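Local atomic coordinates of protease (Helicobacter pylori, PDB entry 5EUF), a protein that probably acts as a zinc-dependent M16-family protease that cleaves the cytoplasmic domain of human junctional adhesion molecule A and so weakens gastric cell-cell adhesion. Residues S281-S286 against E335-G340; K64-G69 against F109-G114; A154-P159 against G236-V241; P6-V11 against G370-Y375. All blocks are in the same frame, centred on the assembly; numbering follows the deposited sequence.

Contact 1: residues S281-S286 against E335-G340; sequences SSWLQS and EKLKKG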
# COMPACT_ATOMS: atom_id res chain seq x y z
N SER B 281 34.29 14.22 5.63
CA SER B 281 34.32 15.34 6.55
C SER B 281 32.93 15.64 7.11
O SER B 281 32.73 16.64 7.80
CB SER B 281 34.88 16.58 5.86
OG SER B 281 34.90 17.70 6.73
N SER B 282 31.98 14.77 6.82
CA SER B 282 30.60 14.96 7.26
C SER B 282 30.48 14.82 8.78
O SER B 282 31.42 14.36 9.44
CB SER B 282 29.67 13.97 6.57
OG SER B 282 29.88 12.64 7.04
N TRP B 283 29.34 15.21 9.32
CA TRP B 283 29.09 15.10 10.75
C TRP B 283 28.92 13.64 11.16
O TRP B 283 29.43 13.22 12.20
CB TRP B 283 27.86 15.91 11.15
CG TRP B 283 28.10 17.40 11.19
CD1 TRP B 283 29.19 18.06 10.72
CD2 TRP B 283 27.23 18.39 11.75
NE1 TRP B 283 29.05 19.41 10.94
CE2 TRP B 283 27.86 19.64 11.57
CE3 TRP B 283 25.98 18.35 12.38
CZ2 TRP B 283 27.28 20.83 12.00
CZ3 TRP B 283 25.41 19.53 12.80
CH2 TRP B 283 26.06 20.76 12.61
N LEU B 284 28.21 12.87 10.35
CA LEU B 284 27.97 11.46 10.65
C LEU B 284 29.27 10.65 10.63
O LEU B 284 29.41 9.68 11.37
CB LEU B 284 26.97 10.86 9.67
CG LEU B 284 25.53 11.35 9.80
CD1 LEU B 284 24.59 10.54 8.91
CD2 LEU B 284 25.08 11.29 11.25
N GLN B 285 30.21 11.05 9.78
CA GLN B 285 31.47 10.35 9.67
C GLN B 285 32.38 10.61 10.87
O GLN B 285 32.79 9.69 11.56
CB GLN B 285 32.20 10.73 8.38
CG GLN B 285 32.18 9.65 7.31
CD GLN B 285 33.02 8.44 7.68
OE1 GLN B 285 33.91 8.52 8.53
NE2 GLN B 285 32.74 7.31 7.04
N SER B 286 32.68 11.89 11.11
CA SER B 286 33.68 12.25 12.11
C SER B 286 33.12 12.34 13.53
O SER B 286 33.77 12.89 14.42
CB SER B 286 34.35 13.57 11.72
OG SER B 286 33.38 14.56 11.42
N GLU B 335 19.43 18.16 16.53
CA GLU B 335 19.07 19.16 17.53
C GLU B 335 20.16 20.22 17.60
O GLU B 335 19.88 21.42 17.65
CB GLU B 335 18.84 18.52 18.90
CG GLU B 335 17.61 17.63 18.97
CD GLU B 335 17.53 16.84 20.27
OE1 GLU B 335 16.52 16.13 20.48
OE2 GLU B 335 18.47 16.94 21.09
N LYS B 336 21.41 19.76 17.59
CA LYS B 336 22.57 20.65 17.55
C LYS B 336 22.53 21.50 16.28
O LYS B 336 22.84 22.69 16.30
CB LYS B 336 23.87 19.85 17.62
CG LYS B 336 25.12 20.67 17.37
CD LYS B 336 26.33 19.78 17.12
CE LYS B 336 27.54 20.61 16.70
NZ LYS B 336 28.67 19.76 16.24
N LEU B 337 22.16 20.87 15.17
CA LEU B 337 21.99 21.57 13.90
C LEU B 337 20.88 22.61 13.98
O LEU B 337 21.07 23.76 13.61
CB LEU B 337 21.70 20.57 12.77
CG LEU B 337 21.17 21.16 11.46
CD1 LEU B 337 22.19 22.09 10.83
CD2 LEU B 337 20.79 20.06 10.49
N LYS B 338 19.72 22.19 14.47
CA LYS B 338 18.56 23.07 14.55
C LYS B 338 18.80 24.25 15.49
O LYS B 338 18.12 25.27 15.40
CB LYS B 338 17.32 22.29 14.99
CG LYS B 338 16.73 21.42 13.88
CD LYS B 338 15.39 20.82 14.28
CE LYS B 338 15.55 19.72 15.32
NZ LYS B 338 14.25 19.06 15.62
N LYS B 339 19.77 24.11 16.39
CA LYS B 339 20.17 25.22 17.26
C LYS B 339 20.94 26.27 16.46
O LYS B 339 21.14 27.39 16.92
CB LYS B 339 21.01 24.72 18.43
CG LYS B 339 20.21 24.04 19.54
CD LYS B 339 21.12 23.54 20.65
CE LYS B 339 20.33 22.88 21.78
NZ LYS B 339 19.51 23.86 22.55
N GLY B 340 21.36 25.90 15.25
CA GLY B 340 22.05 26.82 14.36
C GLY B 340 23.56 26.76 14.48
O GLY B 340 24.25 27.71 14.12
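A cation-pi pair between Lys-336 and Trp-283 joins the last turns of helix 323-338 to the turn leading into helix 284-289. Lys-336 lies extended, CG anti to its backbone nitrogen (chi1 171°), and carries NZ over the face of the indole. The ammonium nitrogen stands 4.5 Å from the centroid of the Trp-283 six-membered ring and only 8° off its normal. The next residue, Leu-337, meets the same ring obliquely: Trp-283 CZ3 lies 3.9 Å from Leu-337 CB, and the two side chains run at about a right angle. The indole is pinned at its other end, because Trp-283 NE1 is hydrogen-bonded to Glu-346 OE2. Leu-275 and Leu-276 of helix 266-276 also touch it.

The backbone that presents Trp-283 is itself tied down. Gln-285 N gives a capping bond to Ser-282 OG at 3.2 Å, while Ser-282 O is gripped from opposite faces by Ser-286 N and by Ser-286 OG, the latter at 2.8 Å. On the other side, Gly-340 closes helix 323-338, its N bonding to Leu-337 O at 2.7 Å. The contact thus pairs a serine-capped turn leading into one helix with another helix finished by a Schellman motif.

Contact 2: residues K64-G69 against F109-G114; sequences KNLKAG and FAETMG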
# COMPACT_ATOMS: atom_id res chain seq x y z
N LYS B 64 12.60 -6.63 -33.67
CA LYS B 64 12.28 -7.00 -35.05
C LYS B 64 13.54 -7.41 -35.82
O LYS B 64 13.49 -8.29 -36.67
CB LYS B 64 11.57 -5.85 -35.77
CG LYS B 64 11.25 -6.12 -37.24
CD LYS B 64 10.57 -4.92 -37.88
CE LYS B 64 10.26 -5.19 -39.35
NZ LYS B 64 9.56 -4.04 -40.00
N ASN B 65 14.66 -6.76 -35.51
CA ASN B 65 15.91 -7.02 -36.21
C ASN B 65 16.97 -7.64 -35.31
O ASN B 65 17.83 -8.40 -35.77
CB ASN B 65 16.44 -5.74 -36.84
CG ASN B 65 15.44 -5.10 -37.78
OD1 ASN B 65 15.08 -3.93 -37.63
ND2 ASN B 65 14.98 -5.86 -38.76
N LEU B 66 16.92 -7.31 -34.02
CA LEU B 66 17.90 -7.79 -33.06
C LEU B 66 17.44 -9.05 -32.34
O LEU B 66 16.27 -9.17 -31.95
CB LEU B 66 18.22 -6.71 -32.03
CG LEU B 66 18.88 -5.43 -32.55
CD1 LEU B 66 19.08 -4.44 -31.42
CD2 LEU B 66 20.20 -5.77 -33.22
N LYS B 67 18.36 -10.00 -32.17
CA LYS B 67 18.11 -11.16 -31.33
C LYS B 67 18.38 -10.78 -29.88
O LYS B 67 18.97 -9.74 -29.61
CB LYS B 67 18.99 -12.34 -31.76
N ALA B 68 17.93 -11.61 -28.95
CA ALA B 68 18.12 -11.32 -27.53
C ALA B 68 19.60 -11.30 -27.17
O ALA B 68 20.30 -12.30 -27.31
CB ALA B 68 17.38 -12.34 -26.67
N GLY B 69 20.08 -10.14 -26.72
CA GLY B 69 21.47 -9.99 -26.35
C GLY B 69 22.34 -9.50 -27.50
O GLY B 69 23.52 -9.24 -27.31
N PHE B 109 18.67 2.01 -30.32
CA PHE B 109 17.69 2.51 -29.37
C PHE B 109 16.31 2.64 -30.00
O PHE B 109 15.30 2.42 -29.35
CB PHE B 109 18.14 3.85 -28.78
CG PHE B 109 19.06 3.71 -27.60
CD1 PHE B 109 18.87 2.70 -26.68
CD2 PHE B 109 20.11 4.60 -27.42
CE1 PHE B 109 19.72 2.57 -25.59
CE2 PHE B 109 20.96 4.47 -26.33
CZ PHE B 109 20.76 3.46 -25.42
N ALA B 110 16.28 3.01 -31.28
CA ALA B 110 15.03 3.06 -32.01
C ALA B 110 14.50 1.64 -32.19
O ALA B 110 13.29 1.41 -32.22
CB ALA B 110 15.21 3.74 -33.35
N GLU B 111 15.43 0.70 -32.30
CA GLU B 111 15.11 -0.71 -32.48
C GLU B 111 14.40 -1.31 -31.26
O GLU B 111 13.64 -2.26 -31.38
CB GLU B 111 16.40 -1.49 -32.78
CG GLU B 111 16.18 -2.92 -33.19
CD GLU B 111 15.45 -3.05 -34.51
OE1 GLU B 111 15.66 -2.19 -35.40
OE2 GLU B 111 14.66 -4.01 -34.66
N THR B 112 14.65 -0.75 -30.08
CA THR B 112 14.06 -1.27 -28.85
C THR B 112 12.85 -0.45 -28.39
O THR B 112 12.05 -0.92 -27.57
CB THR B 112 15.08 -1.31 -27.70
OG1 THR B 112 15.53 0.01 -27.40
CG2 THR B 112 16.28 -2.18 -28.07
N MSE B 113 12.72 0.76 -28.90
CA MSE B 113 11.63 1.64 -28.49
C MSE B 113 10.30 1.25 -29.14
O MSE B 113 9.34 0.91 -28.44
CB MSE B 113 11.96 3.09 -28.82
CG MSE B 113 10.81 4.06 -28.56
SE MSE B 113 11.45 5.86 -28.17
CE MSE B 113 10.82 6.76 -29.77
N GLY B 114 10.25 1.31 -30.46
CA GLY B 114 9.01 1.06 -31.18
C GLY B 114 9.03 -0.21 -31.99
O GLY B 114 8.37 -0.31 -33.03
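Glu-111, on the last turns of helix 102-113, reaches across to Asn-65 and Leu-66 in the loop that precedes helix 70-77. Its CG stands anti to the backbone nitrogen (chi1 -171°), and the chain then bends at chi2 (65°), which lays the methylene part against Leu-66 and turns the carboxylate toward the Asn-65 backbone. The close-packed half is apolar: Glu-111 CG sits 3.7 Å from Leu-66 CD1 and equally near Leu-66 CG. Leu-66 is buried, and its side chain goes on to touch Phe-71 and Ile-74.

Beside this lies the polar half. Asn-65 N donates to Glu-111 OE2 at 2.9 Å, approaching from above the carboxylate plane and with a moderately bent N-H...O angle of 136°. The same oxygen is also gripped by Thr-63 OG1, with a weak third bond from Ser-115 OG, which together probably restrain the carboxylate. Thr-63 OG1 in turn bonds to Leu-66 N, a second-shell link that helps shape the loop. Asn-65, though exposed, lies close against the carboxylate, its CB 3.3 Å from Glu-111 OE2.

The loose side belongs to Lys-64, which offers little more than its CB, 3.8 Å from Glu-111 OE2, before its extended chain leads away.

On the helix, Phe-109 faces the other way, onto Val-33 and Val-35 of strand 30-37, and Ala-110 touches helix 202-213. Helix 102-113 therefore lies between the sheet and helix 202-213 at its back and, at its front, the loop leading into helix 70-77.

Contact 3: residues A154-P159 against G236-V241; sequences AYVYHP and GARTAV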
# COMPACT_ATOMS: atom_id res chain seq x y z
N ALA B 154 7.23 4.96 5.66
CA ALA B 154 7.18 6.40 5.44
C ALA B 154 6.01 6.80 4.55
O ALA B 154 5.39 7.84 4.77
CB ALA B 154 8.49 6.87 4.82
N TYR B 155 5.72 5.98 3.55
CA TYR B 155 4.60 6.22 2.64
C TYR B 155 3.54 5.14 2.80
O TYR B 155 3.86 3.96 2.97
CB TYR B 155 5.07 6.28 1.19
CG TYR B 155 6.02 7.41 0.86
CD1 TYR B 155 5.54 8.66 0.48
CD2 TYR B 155 7.40 7.23 0.91
CE1 TYR B 155 6.40 9.70 0.17
CE2 TYR B 155 8.27 8.26 0.59
CZ TYR B 155 7.76 9.49 0.23
OH TYR B 155 8.62 10.52 -0.08
N VAL B 156 2.28 5.54 2.73
CA VAL B 156 1.17 4.63 2.97
C VAL B 156 0.32 4.46 1.71
O VAL B 156 -0.21 3.38 1.44
CB VAL B 156 0.29 5.13 4.13
CG1 VAL B 156 -0.90 4.21 4.35
CG2 VAL B 156 1.11 5.25 5.40
N TYR B 157 0.20 5.53 0.94
CA TYR B 157 -0.74 5.57 -0.16
C TYR B 157 -0.05 5.78 -1.50
O TYR B 157 -0.32 5.06 -2.47
CB TYR B 157 -1.77 6.68 0.10
CG TYR B 157 -2.85 6.79 -0.94
CD1 TYR B 157 -3.47 5.65 -1.44
CD2 TYR B 157 -3.27 8.03 -1.40
CE1 TYR B 157 -4.47 5.75 -2.39
CE2 TYR B 157 -4.27 8.13 -2.34
CZ TYR B 157 -4.87 6.99 -2.83
OH TYR B 157 -5.86 7.10 -3.78
N HIS B 158 0.84 6.76 -1.56
CA HIS B 158 1.59 7.07 -2.77
C HIS B 158 2.46 5.87 -3.18
O HIS B 158 2.94 5.14 -2.32
CB HIS B 158 2.44 8.32 -2.56
CG HIS B 158 3.10 8.83 -3.80
ND1 HIS B 158 4.39 8.52 -4.14
CD2 HIS B 158 2.63 9.64 -4.78
CE1 HIS B 158 4.70 9.11 -5.27
NE2 HIS B 158 3.65 9.80 -5.69
N PRO B 159 2.65 5.67 -4.49
CA PRO B 159 3.49 4.57 -5.01
C PRO B 159 4.91 4.51 -4.45
O PRO B 159 5.59 3.50 -4.64
CB PRO B 159 3.52 4.86 -6.51
CG PRO B 159 2.21 5.48 -6.78
CD PRO B 159 1.91 6.34 -5.57
N GLY B 236 2.46 12.68 12.11
CA GLY B 236 3.18 12.21 13.28
C GLY B 236 4.16 11.10 12.98
O GLY B 236 4.17 10.53 11.88
N ALA B 237 4.99 10.77 13.97
CA ALA B 237 6.09 9.82 13.80
C ALA B 237 5.61 8.42 13.43
O ALA B 237 4.58 7.96 13.91
CB ALA B 237 6.92 9.77 15.07
N ARG B 238 6.37 7.75 12.57
CA ARG B 238 6.08 6.37 12.19
C ARG B 238 7.31 5.50 12.41
O ARG B 238 8.41 5.85 11.97
CB ARG B 238 5.63 6.30 10.73
CG ARG B 238 4.43 7.17 10.41
CD ARG B 238 4.10 7.17 8.92
NE ARG B 238 3.03 8.11 8.61
CZ ARG B 238 2.59 8.39 7.39
NH1 ARG B 238 3.14 7.80 6.34
NH2 ARG B 238 1.61 9.26 7.21
N THR B 239 7.14 4.39 13.12
CA THR B 239 8.25 3.47 13.36
C THR B 239 7.92 2.03 12.98
O THR B 239 6.75 1.64 12.88
CB THR B 239 8.70 3.48 14.83
OG1 THR B 239 7.73 2.80 15.64
CG2 THR B 239 8.91 4.90 15.34
N ALA B 240 8.97 1.25 12.78
CA ALA B 240 8.85 -0.17 12.46
C ALA B 240 10.16 -0.88 12.79
O ALA B 240 11.24 -0.40 12.46
CB ALA B 240 8.50 -0.35 10.99
N VAL B 241 10.06 -2.02 13.46
CA VAL B 241 11.23 -2.81 13.77
C VAL B 241 11.27 -4.03 12.86
O VAL B 241 10.26 -4.72 12.70
CB VAL B 241 11.25 -3.26 15.24
CG1 VAL B 241 12.38 -4.26 15.48
CG2 VAL B 241 11.40 -2.05 16.15
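Arg-238, on strand 238-243, sends its side chain to the turn where helix 142-154 ends at Ala-154 and the chain runs on through Tyr-155 to Val-156. CB leaves the strand toward that turn, and CG, anti to the carbonyl carbon (chi1 -56°), sets the direction of the rest. With chi2 and chi3 both near 180°, the chain is extended as far as NE. CB, CG, CD and NE come before the first atoms to reach segment 154-159; the side chain also packs on Thr-153 of helix 142-154. CZ is 3.9 Å from Ala-154 O and 4.0 Å from Val-156 CG2. NH1 lies 2.7 Å from Ala-154 O, at an angle too poor for a hydrogen bond, and 3.4 Å from Val-156 CG2. Tyr-155 N stands near the guanidinium plane at its edge. At the other tip, NH2 comes close to Arg-149 NH2 of the second subunit, a pair of like charges.

Ala-154 O is bonded by Lys-257 NZ, so its hydrogen-bonding need is met from outside the two segments. Val-156 is held by its backbone as well, its N bonding to Glu-231 OE2 and its O to His-161 NE2 of the second subunit. Arg-238 to Ala-240 pair antiparallel with a strand of that subunit, carrying the sheet across the dimer interface.

The meeting is thus electrostatic and van der Waals rather than a directed bond. Cationic groups, from Arg-238 and Lys-257, converge on a carbonyl at the C-terminal end of a helix, where the helix dipole would probably attract them.

Contact 4: residues P6-V11 against G370-Y375; sequences PKHESV and GLFADY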
# COMPACT_ATOMS: atom_id res chain seq x y z
N PRO B 6 26.86 24.12 -19.73
CA PRO B 6 26.83 23.91 -21.19
C PRO B 6 25.50 24.29 -21.83
O PRO B 6 24.44 23.89 -21.36
CB PRO B 6 27.08 22.41 -21.33
CG PRO B 6 27.89 22.06 -20.14
CD PRO B 6 27.38 22.93 -19.03
N LYS B 7 25.57 25.07 -22.91
CA LYS B 7 24.38 25.41 -23.68
C LYS B 7 23.85 24.17 -24.37
O LYS B 7 24.57 23.19 -24.56
CB LYS B 7 24.70 26.51 -24.70
N HIS B 8 22.57 24.20 -24.74
CA HIS B 8 21.94 23.05 -25.38
C HIS B 8 20.94 23.48 -26.44
O HIS B 8 20.55 24.64 -26.52
CB HIS B 8 21.24 22.19 -24.33
CG HIS B 8 19.99 22.81 -23.78
ND1 HIS B 8 20.02 23.82 -22.85
CD2 HIS B 8 18.68 22.57 -24.04
CE1 HIS B 8 18.78 24.18 -22.55
NE2 HIS B 8 17.95 23.44 -23.26
N GLU B 9 20.52 22.52 -27.26
CA GLU B 9 19.46 22.77 -28.24
C GLU B 9 18.40 21.66 -28.17
O GLU B 9 18.73 20.48 -28.20
CB GLU B 9 20.03 22.86 -29.66
CG GLU B 9 20.94 24.06 -29.87
CD GLU B 9 21.04 24.46 -31.33
OE1 GLU B 9 22.05 25.10 -31.71
OE2 GLU B 9 20.11 24.15 -32.10
N SER B 10 17.14 22.06 -28.06
CA SER B 10 16.05 21.11 -27.95
C SER B 10 15.15 21.12 -29.19
O SER B 10 14.90 22.17 -29.78
CB SER B 10 15.21 21.40 -26.70
OG SER B 10 14.11 20.50 -26.61
N VAL B 11 14.69 19.93 -29.57
CA VAL B 11 13.77 19.78 -30.69
C VAL B 11 12.75 18.69 -30.37
O VAL B 11 13.11 17.59 -29.95
CB VAL B 11 14.52 19.41 -32.00
CG1 VAL B 11 13.56 18.84 -33.03
CG2 VAL B 11 15.25 20.63 -32.55
N GLY B 370 23.96 12.83 -16.82
CA GLY B 370 23.28 12.50 -15.58
C GLY B 370 22.58 13.69 -14.94
O GLY B 370 21.52 13.54 -14.35
N LEU B 371 23.19 14.86 -15.07
CA LEU B 371 22.58 16.08 -14.55
C LEU B 371 21.34 16.45 -15.34
O LEU B 371 20.26 16.63 -14.77
CB LEU B 371 23.58 17.24 -14.58
CG LEU B 371 24.80 17.12 -13.66
CD1 LEU B 371 25.69 18.34 -13.78
CD2 LEU B 371 24.36 16.92 -12.21
N PHE B 372 21.49 16.55 -16.66
CA PHE B 372 20.39 16.92 -17.54
C PHE B 372 19.24 15.92 -17.48
O PHE B 372 18.07 16.30 -17.53
CB PHE B 372 20.88 17.05 -18.98
CG PHE B 372 21.46 18.39 -19.31
CD1 PHE B 372 22.80 18.66 -19.07
CD2 PHE B 372 20.67 19.39 -19.86
CE1 PHE B 372 23.34 19.90 -19.37
CE2 PHE B 372 21.21 20.62 -20.17
CZ PHE B 372 22.54 20.88 -19.92
N ALA B 373 19.58 14.64 -17.39
CA ALA B 373 18.58 13.57 -17.40
C ALA B 373 17.55 13.75 -16.29
O ALA B 373 16.35 13.55 -16.51
CB ALA B 373 19.25 12.22 -17.28
N ASP B 374 18.01 14.12 -15.11
CA ASP B 374 17.13 14.26 -13.96
C ASP B 374 16.21 15.47 -14.10
O ASP B 374 15.05 15.43 -13.68
CB ASP B 374 17.94 14.34 -12.67
CG ASP B 374 18.60 13.02 -12.31
OD1 ASP B 374 17.94 11.97 -12.46
OD2 ASP B 374 19.77 13.04 -11.87
N TYR B 375 16.71 16.53 -14.71
CA TYR B 375 15.97 17.78 -14.81
C TYR B 375 15.12 17.88 -16.08
O TYR B 375 14.15 18.64 -16.12
CB TYR B 375 16.92 18.97 -14.71
CG TYR B 375 17.44 19.21 -13.31
CD1 TYR B 375 18.46 18.43 -12.78
CD2 TYR B 375 16.89 20.20 -12.51
CE1 TYR B 375 18.92 18.64 -11.49
CE2 TYR B 375 17.35 20.42 -11.22
CZ TYR B 375 18.36 19.63 -10.72
OH TYR B 375 18.82 19.84 -9.44
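A hydrogen bond between Ser-10 OG and Gln-18 NE2 fastens the N-terminal segment whose Pro-6 and His-8 meet the phenyl ring of Phe-372. With CG anti to the carbonyl carbon (chi1 -85°), that ring projects from helix 365-376 toward the segment. Its outer corner leads: Phe-372 CZ is 3.8 Å from Pro-6 O, which lies at the ring edge, near its plane.

His-8 meets the neighbouring corner, with ND1 4.3 Å from Phe-372 CE2. The two rings form an offset edge-to-face pair in which the phenylalanine edge is directed at the imidazole face; the centroids are 6.0 Å apart and the planes meet at 63°.

In the two-part architecture of M16 proteins this ties together elements far apart in sequence. Segment 6-11 runs into strand 9-12, outermost in the six-stranded mixed sheet, whereas helix 365-376 comes, in sequence, between strands 309-317 and 412-418 of the other sheet. Val-22, on the adjacent strand 18-23, touches both Pro-6 and Phe-372. His-8 packs further on Leu-381 of helix 381-385.

How the contacts relate
Contacts 1 and 3 are buried, whereas contacts 2 and 4 are only partly so. Contact 4 closes a loop of the chain that encloses the other three, and it alone pairs the loop leading into the edge strand 9-12 with a helix from the later half. Contacts 1 and 2 each use the end of a helix but lie on opposite sides of the chain's centre, their nearest atoms about 35 Å apart. The chemistry of the four differs: a cation over an aromatic face in contact 1, a carboxylate taking a backbone N-H in contact 2, a guanidinium by a helix-end carbonyl in contact 3, paired rings in contact 4. Contact 3 is the one touched by the second subunit.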